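Local coordinates for protein uncharacterized ACR, COG1565 superfamily (Burkholderia thailandensis, PDB 4F3N) that is of unknown function but probably acts as an S-adenosyl-L-methionine-dependent methyltransferase, possibly one that modifies protein arginines, at residues A[360-365]-A[403-408]; A[213-218]-A[297-302]; A[245-250]-A[327-332]. One frame throughout, in Å; residues are numbered along the deposited sequence. Where two conformers were deposited one is given.

In the fold
Contacts 1 and 2 are both buried and reach the same seven-stranded mixed sheet. Contact 2, near the centre of the chain, joins strands 210-214 and 293-298. Contact 1 joins the next two strands, 407-414 and the edge strand 356-362. The two contacts touch: K408 bonds to D298 and G300, and F407 packs on Y299. Contact 3 is only partly buried. Its centre is about 24 Å from that of contact 2 and about 31 Å from that of contact 1, and it ties a strand of the five-stranded sheet to a loop. Contacts 1 and 2 combine backbone bonds, polar groups and waters, and each comes close to residues of the S-adenosyl-L-homocysteine site. Contact 3 is aromatic rings and prolines.

Contact 1 of 3, residues A[360-365]-A[403-408]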
loop_
_atom_site.group_PDB
_atom_site.type_symbol
_atom_site.label_atom_id
_atom_site.label_comp_id
_atom_site.label_asym_id
_atom_site.label_seq_id
_atom_site.Cartn_x
_atom_site.Cartn_y
_atom_site.Cartn_z
ATOM N N TYR A 360 0.778 -16.089 1.957
ATOM C CA TYR A 360 1.201 -14.973 2.830
ATOM C C TYR A 360 2.620 -15.280 3.318
ATOM O O TYR A 360 2.837 -16.305 3.951
ATOM C CB TYR A 360 0.245 -14.752 4.020
ATOM C CG TYR A 360 0.833 -13.852 5.018
ATOM C CD1 TYR A 360 0.937 -12.502 4.761
ATOM C CD2 TYR A 360 1.403 -14.340 6.164
ATOM C CE1 TYR A 360 1.566 -11.659 5.646
ATOM C CE2 TYR A 360 2.024 -13.506 7.054
ATOM C CZ TYR A 360 2.102 -12.163 6.790
ATOM O OH TYR A 360 2.744 -11.300 7.631
ATOM N N THR A 361 3.577 -14.419 2.992
ATOM C CA THR A 361 4.935 -14.620 3.449
ATOM C C THR A 361 5.679 -13.305 3.403
ATOM O O THR A 361 5.100 -12.272 3.016
ATOM C CB THR A 361 5.647 -15.740 2.654
ATOM O OG1 THR A 361 6.838 -16.124 3.364
ATOM C CG2 THR A 361 5.956 -15.269 1.241
ATOM N N SER A 362 6.936 -13.298 3.826
ATOM C CA SER A 362 7.720 -12.068 3.800
ATOM C C SER A 362 8.156 -11.779 2.365
ATOM O O SER A 362 8.240 -12.659 1.516
ATOM C CB SER A 362 8.908 -12.141 4.737
ATOM O OG SER A 362 9.945 -12.923 4.192
ATOM N N GLN A 363 8.372 -10.508 2.047
ATOM C CA GLN A 363 8.916 -10.179 0.723
ATOM C C GLN A 363 10.197 -10.941 0.428
ATOM O O GLN A 363 10.408 -11.382 -0.689
ATOM C CB GLN A 363 9.220 -8.666 0.653
ATOM C CG GLN A 363 9.871 -8.265 -0.657
ATOM C CD GLN A 363 9.817 -6.772 -0.883
ATOM O OE1 GLN A 363 8.765 -6.232 -1.198
ATOM N NE2 GLN A 363 10.969 -6.088 -0.729
ATOM N N ALA A 364 11.077 -11.081 1.412
ATOM C CA ALA A 364 12.312 -11.863 1.186
ATOM C C ALA A 364 12.018 -13.279 0.712
ATOM O O ALA A 364 12.560 -13.745 -0.293
ATOM C CB ALA A 364 13.180 -11.928 2.436
ATOM N N ARG A 365 11.128 -13.957 1.418
ATOM C CA ARG A 365 10.839 -15.344 1.117
ATOM C C ARG A 365 10.145 -15.425 -0.238
ATOM O O ARG A 365 10.449 -16.294 -1.034
ATOM C CB ARG A 365 9.950 -15.899 2.209
ATOM C CG ARG A 365 9.599 -17.352 2.089
ATOM C CD ARG A 365 10.796 -18.217 2.378
ATOM N NE ARG A 365 11.572 -18.454 1.196
ATOM C CZ ARG A 365 12.613 -19.275 1.152
ATOM N NH1 ARG A 365 13.269 -19.422 0.011
ATOM N NH2 ARG A 365 13.016 -19.923 2.259
ATOM N N MET A 403 14.316 -4.272 3.490
ATOM C CA MET A 403 12.898 -4.446 3.216
ATOM C C MET A 403 12.420 -5.875 3.400
ATOM O O MET A 403 11.246 -6.124 3.383
ATOM C CB MET A 403 12.605 -4.071 1.762
ATOM C CG MET A 403 13.017 -2.648 1.404
ATOM S SD MET A 403 12.755 -2.235 -0.340
ATOM C CE MET A 403 11.017 -1.834 -0.469
ATOM N N GLY A 404 13.333 -6.826 3.518
ATOM C CA GLY A 404 12.960 -8.221 3.291
ATOM C C GLY A 404 11.975 -8.831 4.240
ATOM O O GLY A 404 11.140 -9.699 3.848
ATOM N N GLU A 405 12.101 -8.467 5.519
ATOM C CA GLU A 405 11.199 -8.986 6.540
ATOM C C GLU A 405 9.985 -8.088 6.777
ATOM O O GLU A 405 8.884 -8.593 6.940
ATOM C CB GLU A 405 11.938 -9.249 7.851
ATOM C CG GLU A 405 11.065 -9.699 9.004
ATOM C CD GLU A 405 10.317 -10.997 8.813
ATOM O OE1 GLU A 405 10.860 -11.905 8.119
ATOM O OE2 GLU A 405 9.164 -11.105 9.362
ATOM N N LEU A 406 10.225 -6.778 6.860
ATOM C CA LEU A 406 9.182 -5.822 7.138
ATOM C C LEU A 406 8.100 -5.856 6.049
ATOM O O LEU A 406 6.909 -5.811 6.370
ATOM C CB LEU A 406 9.769 -4.410 7.192
ATOM C CG LEU A 406 8.718 -3.360 7.410
ATOM C CD1 LEU A 406 7.913 -3.515 8.702
ATOM C CD2 LEU A 406 9.470 -2.042 7.292
ATOM N N PHE A 407 8.513 -5.915 4.786
ATOM C CA PHE A 407 7.567 -6.013 3.681
ATOM C C PHE A 407 7.056 -7.451 3.565
ATOM O O PHE A 407 7.828 -8.387 3.798
ATOM C CB PHE A 407 8.222 -5.590 2.393
ATOM C CG PHE A 407 8.295 -4.074 2.219
ATOM C CD1 PHE A 407 9.075 -3.293 3.089
ATOM C CD2 PHE A 407 7.584 -3.431 1.197
ATOM C CE1 PHE A 407 9.152 -1.939 2.926
ATOM C CE2 PHE A 407 7.648 -2.056 1.059
ATOM C CZ PHE A 407 8.411 -1.309 1.941
ATOM N N LYS A 408 5.756 -7.590 3.278
ATOM C CA LYS A 408 5.071 -8.866 3.168
ATOM C C LYS A 408 4.367 -8.905 1.834
ATOM O O LYS A 408 4.102 -7.866 1.217
ATOM C CB LYS A 408 4.013 -9.074 4.268
ATOM C CG LYS A 408 4.483 -8.763 5.689
ATOM C CD LYS A 408 5.597 -9.726 6.145
ATOM C CE LYS A 408 5.874 -9.606 7.656
ATOM N NZ LYS A 408 6.503 -8.298 8.036
HETATM O O HOH W 1 12.084 -12.433 5.704
#
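Q363 lies alongside F407, and its side chain can be followed outward. CG is anti to the backbone N (chi1 176°), and the chain then runs extended. Q363 CB rests 3.7 Å from F407 CB. CD and OE1 run on beside the same F407 CB, OE1 at 3.7 Å. The amide and the F407 ring are turned 39° against each other. NE2 turns the other way, to M403 CB, 3.6 Å away, and donates to L397 O. The amide is thus held at NE2, while CB, CD and the oxygen OE1 pack against F407.

Two backbone bonds fasten the start of the helix. Q363 N donates to F407 O at 2.8 Å, almost straight, and A364 N donates to G404 O. S362 is the N-cap: its OG accepts from R365 N, three residues on, a capping bond. A water joins S362 OG to E405 OE1, and E405 also forms a salt bridge with R428.

K408 pairs with S362 as an antiparallel non-hydrogen-bonded pair. Its chain bends at chi2 and chi4, which folds the ammonium back onto its own segment. K408 NZ donates to E405 O at 2.6 Å and to L406 O at 3.0 Å, and a third carbonyl, G300 O, completes the grip. The Y360 hydroxyl lies against the aliphatic part, with OH 3.6 Å from K408 CD.

The contact joins the end of strand 356-362, an outermost strand of the mixed sheet, and the helix that follows it to the start of strand 407-414. Helix 384-398 touches A364 and M403, through I398 and L397. F407 also touches T113, which binds S-adenosyl-L-homocysteine in another crystal of this protein.

Contact 2 of 3, residues A[213-218]-A[297-302]; sequences GNEVLD and IDYGFP. With EDO (1,2-ethanediol), chain D.
The Y299 ring meets the carboxylates of E215 and D218 across the contact. E215 OE1 sits at the ring edge, in plane, 3.7 Å from Y299 CE1. A water is at the edge too and joins E215 OE1 to Y299 OH. One face carries D298 OD1, offset toward the rim. The D218 carboxylate is turned only 11° from the ring plane, and D218 CG is 3.2 Å from Y299 OH. E215 OE1 also accepts from T113 OG1.

D218 CG lies between its backbone N and carbonyl carbon (chi1 65°), which brings the carboxylate up to that of D298. The two carboxylates are nearly perpendicular. D218 OD2 and D298 OD1 are modelled 2.4 Å apart, so the detail of this meeting is doubtful. D298 OD2 has a clearer partner: D218 N donates to it at 3.0 Å, from above the carboxylate plane. A second water lies 2.8 Å from D298 OD2 and accepts from V216 N.

The strands run parallel here. I297 N donates to G213 O, and E215 N to I297 O at 2.8 Å. N214 OD1 packs 3.6 Å from I297 CB. N214 ND2 donates to O2 of a 1,2-ethanediol, probably from the crystallisation liquor, at 3.0 Å (172°). N214 binds S-adenosyl-L-homocysteine in another crystal of this protein. No such ligand is bound here.

The sheet order matches the class I methyltransferase fold, and N214 ends its fourth strand, 210-214. E215 takes a left-handed helical backbone conformation, and the chain leaves the sheet there. Strand 293-298 is the next neighbour, and its D298 bonds onward to K408 of strand 407-414. Strand 336-342 touches L217, D218 and D298, and helix 276-288 packs on L217.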
loop_
_atom_site.group_PDB
_atom_site.type_symbol
_atom_site.label_atom_id
_atom_site.label_comp_id
_atom_site.label_asym_id
_atom_site.label_seq_id
_atom_site.Cartn_x
_atom_site.Cartn_y
_atom_site.Cartn_z
ATOM N N GLY A 213 -1.324 -4.704 -6.149
ATOM C CA GLY A 213 -1.435 -3.514 -5.305
ATOM C C GLY A 213 -0.141 -3.386 -4.521
ATOM O O GLY A 213 0.019 -4.029 -3.493
ATOM N N ASN A 214 0.787 -2.573 -5.027
ATOM C CA ASN A 214 2.088 -2.406 -4.442
ATOM C C ASN A 214 2.180 -1.126 -3.623
ATOM O O ASN A 214 2.092 -0.048 -4.195
ATOM C CB ASN A 214 3.046 -2.317 -5.607
ATOM C CG ASN A 214 4.449 -2.183 -5.186
ATOM O OD1 ASN A 214 4.904 -2.820 -4.226
ATOM N ND2 ASN A 214 5.211 -1.368 -5.987
ATOM N N GLU A 215 2.342 -1.243 -2.308
ATOM C CA GLU A 215 2.303 -0.090 -1.426
ATOM C C GLU A 215 1.090 0.819 -1.629
ATOM O O GLU A 215 1.226 2.061 -1.630
ATOM C CB GLU A 215 3.630 0.677 -1.570
ATOM C CG GLU A 215 4.732 -0.049 -0.846
ATOM C CD GLU A 215 6.019 0.751 -0.799
ATOM O OE1 GLU A 215 6.023 1.749 -0.110
ATOM O OE2 GLU A 215 6.942 0.391 -1.530
ATOM N N VAL A 216 -0.090 0.220 -1.792
ATOM C CA VAL A 216 -1.310 0.992 -1.855
ATOM C C VAL A 216 -2.155 0.870 -0.599
ATOM O O VAL A 216 -2.817 1.858 -0.228
ATOM C CB VAL A 216 -2.155 0.693 -3.126
ATOM C CG1 VAL A 216 -1.345 1.042 -4.381
ATOM C CG2 VAL A 216 -2.588 -0.738 -3.211
ATOM N N LEU A 217 -2.115 -0.271 0.085
ATOM C CA LEU A 217 -2.900 -0.441 1.309
ATOM C C LEU A 217 -2.442 0.497 2.417
ATOM O O LEU A 217 -3.307 1.059 3.181
ATOM C CB LEU A 217 -2.871 -1.881 1.785
ATOM C CG LEU A 217 -3.509 -2.943 0.863
ATOM C CD1 LEU A 217 -3.308 -4.322 1.485
ATOM C CD2 LEU A 217 -4.995 -2.700 0.519
ATOM N N ASP A 218 -1.129 0.761 2.456
ATOM C CA ASP A 218 -0.537 1.596 3.502
ATOM C C ASP A 218 -0.958 3.061 3.420
ATOM O O ASP A 218 -0.776 3.774 4.389
ATOM C CB ASP A 218 0.989 1.465 3.528
ATOM C CG ASP A 218 1.643 1.978 2.280
ATOM O OD1 ASP A 218 1.351 3.128 1.900
ATOM O OD2 ASP A 218 2.460 1.245 1.645
ATOM N N ILE A 297 1.470 -6.106 -1.855
ATOM C CA ILE A 297 2.804 -6.014 -1.323
ATOM C C ILE A 297 2.842 -4.793 -0.428
ATOM O O ILE A 297 2.479 -3.689 -0.878
ATOM C CB ILE A 297 3.850 -5.809 -2.446
ATOM C CG1 ILE A 297 3.695 -6.955 -3.486
ATOM C CG2 ILE A 297 5.286 -5.798 -1.861
ATOM C CD1 ILE A 297 3.260 -6.470 -4.851
ATOM N N ASP A 298 3.237 -4.972 0.820
ATOM C CA ASP A 298 3.266 -3.832 1.734
ATOM C C ASP A 298 3.958 -4.179 3.023
ATOM O O ASP A 298 4.138 -5.351 3.384
ATOM C CB ASP A 298 1.836 -3.346 2.013
ATOM C CG ASP A 298 1.656 -1.861 1.898
ATOM O OD1 ASP A 298 2.567 -1.083 2.323
ATOM O OD2 ASP A 298 0.592 -1.445 1.371
ATOM N N TYR A 299 4.330 -3.129 3.735
ATOM C CA TYR A 299 4.890 -3.284 5.071
ATOM C C TYR A 299 3.810 -3.425 6.130
ATOM O O TYR A 299 2.759 -2.752 6.111
ATOM C CB TYR A 299 5.845 -2.141 5.366
ATOM C CG TYR A 299 5.352 -0.740 4.992
ATOM C CD1 TYR A 299 5.636 -0.178 3.730
ATOM C CD2 TYR A 299 4.620 0.019 5.884
ATOM C CE1 TYR A 299 5.230 1.104 3.400
ATOM C CE2 TYR A 299 4.178 1.314 5.540
ATOM C CZ TYR A 299 4.496 1.841 4.307
ATOM O OH TYR A 299 4.068 3.105 3.961
ATOM N N GLY A 300 4.027 -4.361 7.018
ATOM C CA GLY A 300 3.076 -4.657 8.080
ATOM C C GLY A 300 3.216 -6.040 8.673
ATOM O O GLY A 300 4.265 -6.675 8.511
ATOM N N PHE A 301 2.198 -6.482 9.416
ATOM C CA PHE A 301 2.335 -7.666 10.257
ATOM C C PHE A 301 0.967 -8.271 10.471
ATOM O O PHE A 301 -0.053 -7.594 10.329
ATOM C CB PHE A 301 2.908 -7.337 11.684
ATOM C CG PHE A 301 3.964 -6.252 11.736
ATOM C CD1 PHE A 301 5.293 -6.571 11.586
ATOM C CD2 PHE A 301 3.630 -4.932 12.033
ATOM C CE1 PHE A 301 6.269 -5.593 11.620
ATOM C CE2 PHE A 301 4.603 -3.930 12.061
ATOM C CZ PHE A 301 5.931 -4.272 11.871
ATOM N N PRO A 302 0.914 -9.541 10.828
ATOM C CA PRO A 302 -0.341 -10.099 11.315
ATOM C C PRO A 302 -0.756 -9.459 12.638
ATOM O O PRO A 302 0.019 -8.766 13.261
ATOM C CB PRO A 302 -0.012 -11.555 11.547
ATOM C CG PRO A 302 1.308 -11.787 10.828
ATOM C CD PRO A 302 2.025 -10.497 10.892
HETATM C C1 EDO D . 10.419 -2.008 -5.573
HETATM O O1 EDO D . 10.446 -2.022 -4.170
HETATM C C2 EDO D . 8.987 -2.236 -6.002
HETATM O O2 EDO D . 8.160 -1.095 -5.726
HETATM O O HOH W 2 -0.428 -2.618 -0.960
HETATM O O HOH W 3 4.641 3.727 1.230
#

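Contact 3 of 3, residues A[245-250]-A[327-332]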
loop_
_atom_site.group_PDB
_atom_site.type_symbol
_atom_site.label_atom_id
_atom_site.label_comp_id
_atom_site.label_asym_id
_atom_site.label_seq_id
_atom_site.Cartn_x
_atom_site.Cartn_y
_atom_site.Cartn_z
ATOM N N PHE A 245 -4.129 22.257 14.526
ATOM C CA PHE A 245 -4.737 20.914 14.599
ATOM C C PHE A 245 -4.206 20.268 15.886
ATOM O O PHE A 245 -3.019 20.422 16.209
ATOM C CB PHE A 245 -4.373 20.050 13.415
ATOM C CG PHE A 245 -4.931 20.563 12.099
ATOM C CD1 PHE A 245 -6.284 20.580 11.871
ATOM C CD2 PHE A 245 -4.079 21.049 11.121
ATOM C CE1 PHE A 245 -6.804 21.053 10.664
ATOM C CE2 PHE A 245 -4.576 21.540 9.916
ATOM C CZ PHE A 245 -5.960 21.564 9.687
ATOM N N VAL A 246 -5.065 19.519 16.566
ATOM C CA VAL A 246 -4.698 18.754 17.768
ATOM C C VAL A 246 -5.412 17.408 17.701
ATOM O O VAL A 246 -6.528 17.357 17.185
ATOM C CB VAL A 246 -5.110 19.502 19.056
ATOM C CG1 VAL A 246 -6.626 19.621 19.225
ATOM C CG2 VAL A 246 -4.507 18.826 20.271
ATOM N N PHE A 247 -4.775 16.323 18.162
ATOM C CA PHE A 247 -5.543 15.090 18.360
ATOM C C PHE A 247 -6.498 15.286 19.536
ATOM O O PHE A 247 -6.178 16.012 20.480
ATOM C CB PHE A 247 -4.631 13.903 18.687
ATOM C CG PHE A 247 -3.781 13.440 17.549
ATOM C CD1 PHE A 247 -4.357 12.857 16.418
ATOM C CD2 PHE A 247 -2.415 13.528 17.639
ATOM C CE1 PHE A 247 -3.546 12.394 15.390
ATOM C CE2 PHE A 247 -1.601 13.046 16.636
ATOM C CZ PHE A 247 -2.172 12.487 15.517
ATOM N N ALA A 248 -7.638 14.615 19.491
ATOM C CA ALA A 248 -8.623 14.703 20.543
ATOM C C ALA A 248 -9.333 13.414 20.628
ATOM O O ALA A 248 -9.777 12.893 19.606
ATOM C CB ALA A 248 -9.616 15.829 20.289
ATOM N N ASP A 249 -9.463 12.887 21.847
ATOM C CA ASP A 249 -10.053 11.567 22.039
ATOM C C ASP A 249 -11.524 11.673 22.419
ATOM O O ASP A 249 -11.872 12.511 23.241
ATOM C CB ASP A 249 -9.273 10.829 23.114
ATOM C CG ASP A 249 -7.872 10.504 22.696
ATOM O OD1 ASP A 249 -7.649 10.313 21.492
ATOM O OD2 ASP A 249 -6.998 10.407 23.585
ATOM N N ARG A 250 -12.375 10.850 21.791
ATOM C CA ARG A 250 -13.833 10.887 22.008
ATOM C C ARG A 250 -14.385 9.479 22.091
ATOM O O ARG A 250 -13.911 8.602 21.378
ATOM C CB ARG A 250 -14.489 11.558 20.804
ATOM C CG ARG A 250 -15.673 12.410 21.148
ATOM C CD ARG A 250 -16.013 13.349 20.008
ATOM N NE ARG A 250 -16.751 12.646 18.969
ATOM C CZ ARG A 250 -17.479 13.246 18.024
ATOM N NH1 ARG A 250 -18.103 12.506 17.113
ATOM N NH2 ARG A 250 -17.581 14.576 17.977
ATOM N N ASP A 327 4.273 13.327 13.111
ATOM C CA ASP A 327 3.253 14.376 13.230
ATOM C C ASP A 327 2.495 14.612 11.929
ATOM O O ASP A 327 2.986 15.266 11.017
ATOM C CB ASP A 327 3.899 15.676 13.700
ATOM C CG ASP A 327 2.893 16.776 13.963
ATOM O OD1 ASP A 327 1.687 16.560 13.739
ATOM O OD2 ASP A 327 3.321 17.852 14.405
ATOM N N PRO A 328 1.232 14.133 11.840
ATOM C CA PRO A 328 0.489 14.326 10.609
ATOM C C PRO A 328 -0.051 15.741 10.338
ATOM O O PRO A 328 -0.633 15.948 9.288
ATOM C CB PRO A 328 -0.694 13.382 10.779
ATOM C CG PRO A 328 -0.942 13.422 12.221
ATOM C CD PRO A 328 0.424 13.440 12.856
ATOM N N PHE A 329 0.154 16.686 11.260
ATOM C CA PHE A 329 -0.347 18.038 11.139
ATOM C C PHE A 329 0.723 18.965 10.545
ATOM O O PHE A 329 0.455 20.121 10.255
ATOM C CB PHE A 329 -0.785 18.520 12.530
ATOM C CG PHE A 329 -1.832 17.640 13.152
ATOM C CD1 PHE A 329 -2.924 17.207 12.394
ATOM C CD2 PHE A 329 -1.716 17.233 14.439
ATOM C CE1 PHE A 329 -3.894 16.365 12.937
ATOM C CE2 PHE A 329 -2.682 16.422 15.005
ATOM C CZ PHE A 329 -3.749 15.980 14.249
ATOM N N VAL A 330 1.912 18.435 10.307
ATOM C CA VAL A 330 2.955 19.192 9.541
ATOM C C VAL A 330 2.521 19.392 8.071
ATOM O O VAL A 330 2.134 18.438 7.379
ATOM C CB VAL A 330 4.327 18.481 9.628
ATOM C CG1 VAL A 330 5.318 19.035 8.584
ATOM C CG2 VAL A 330 4.882 18.561 11.054
ATOM N N TYR A 331 2.592 20.634 7.614
ATOM C CA TYR A 331 2.325 21.040 6.236
ATOM C C TYR A 331 1.348 20.125 5.485
ATOM O O TYR A 331 1.760 19.364 4.608
ATOM C CB TYR A 331 3.643 21.204 5.461
ATOM C CG TYR A 331 4.489 22.322 6.006
ATOM C CD1 TYR A 331 4.005 23.633 6.019
ATOM C CD2 TYR A 331 5.735 22.071 6.561
ATOM C CE1 TYR A 331 4.760 24.663 6.565
ATOM C CE2 TYR A 331 6.498 23.097 7.097
ATOM C CZ TYR A 331 5.991 24.378 7.118
ATOM O OH TYR A 331 6.764 25.411 7.630
ATOM N N PRO A 332 0.053 20.186 5.849
ATOM C CA PRO A 332 -0.955 19.426 5.119
ATOM C C PRO A 332 -0.807 19.563 3.590
ATOM O O PRO A 332 -0.704 20.671 3.068
ATOM C CB PRO A 332 -2.281 20.041 5.583
ATOM C CG PRO A 332 -1.993 20.509 6.951
ATOM C CD PRO A 332 -0.550 21.008 6.916
#
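F329 is the ring that F245 and F247 share. It comes from a loop, and the two phenylalanines come from one side of strand 245-250, with the V246 side chain between them directed away. The strand residues adopt nearly the same conformation. In both, CG is anti to the carbonyl carbon (chi1 -66° in F245 and -70° in F247), and the rings have almost equal second torsions. F329 uses the same kind of first torsion, which carries its ring to the strand.

The two meetings differ all the same. F245 offers its CB more than its ring. F245 CB lies over one face of F329, 3.6 Å from the ring centroid, as a CH-pi contact, and is 3.4 Å from F329 CD1. The F245 and F329 rings are near parallel but slid apart, with centroids 5.7 Å from each other, so they barely overlap. F247 receives the edge of F329 on its face. The centroids are 4.8 Å apart and the planes stand at 53°. F329 CE2 sits over the centre of the F247 ring.

Two prolines finish the cluster. P328 CG covers the other face of F329 and also touches F247 CZ at 3.6 Å. P332 CG approaches F245 CE2 at 4.1 Å. The loop is shaped by a type I turn from D327 to V330. D327 OD1 accepts from F329 N at 2.9 Å, the N-H coming from above the carboxylate plane; this is an Asx turn. The bond anchors the backbone that carries the F329 ring.

Y81 adds edge-to-face contacts to both F245 and F329, and its hydroxyl bonds to P328 O. Between the two segments themselves the attachment is apolar. Its strength therefore probably rests on ring fit and on the exclusion of water, not on directional polar bonds.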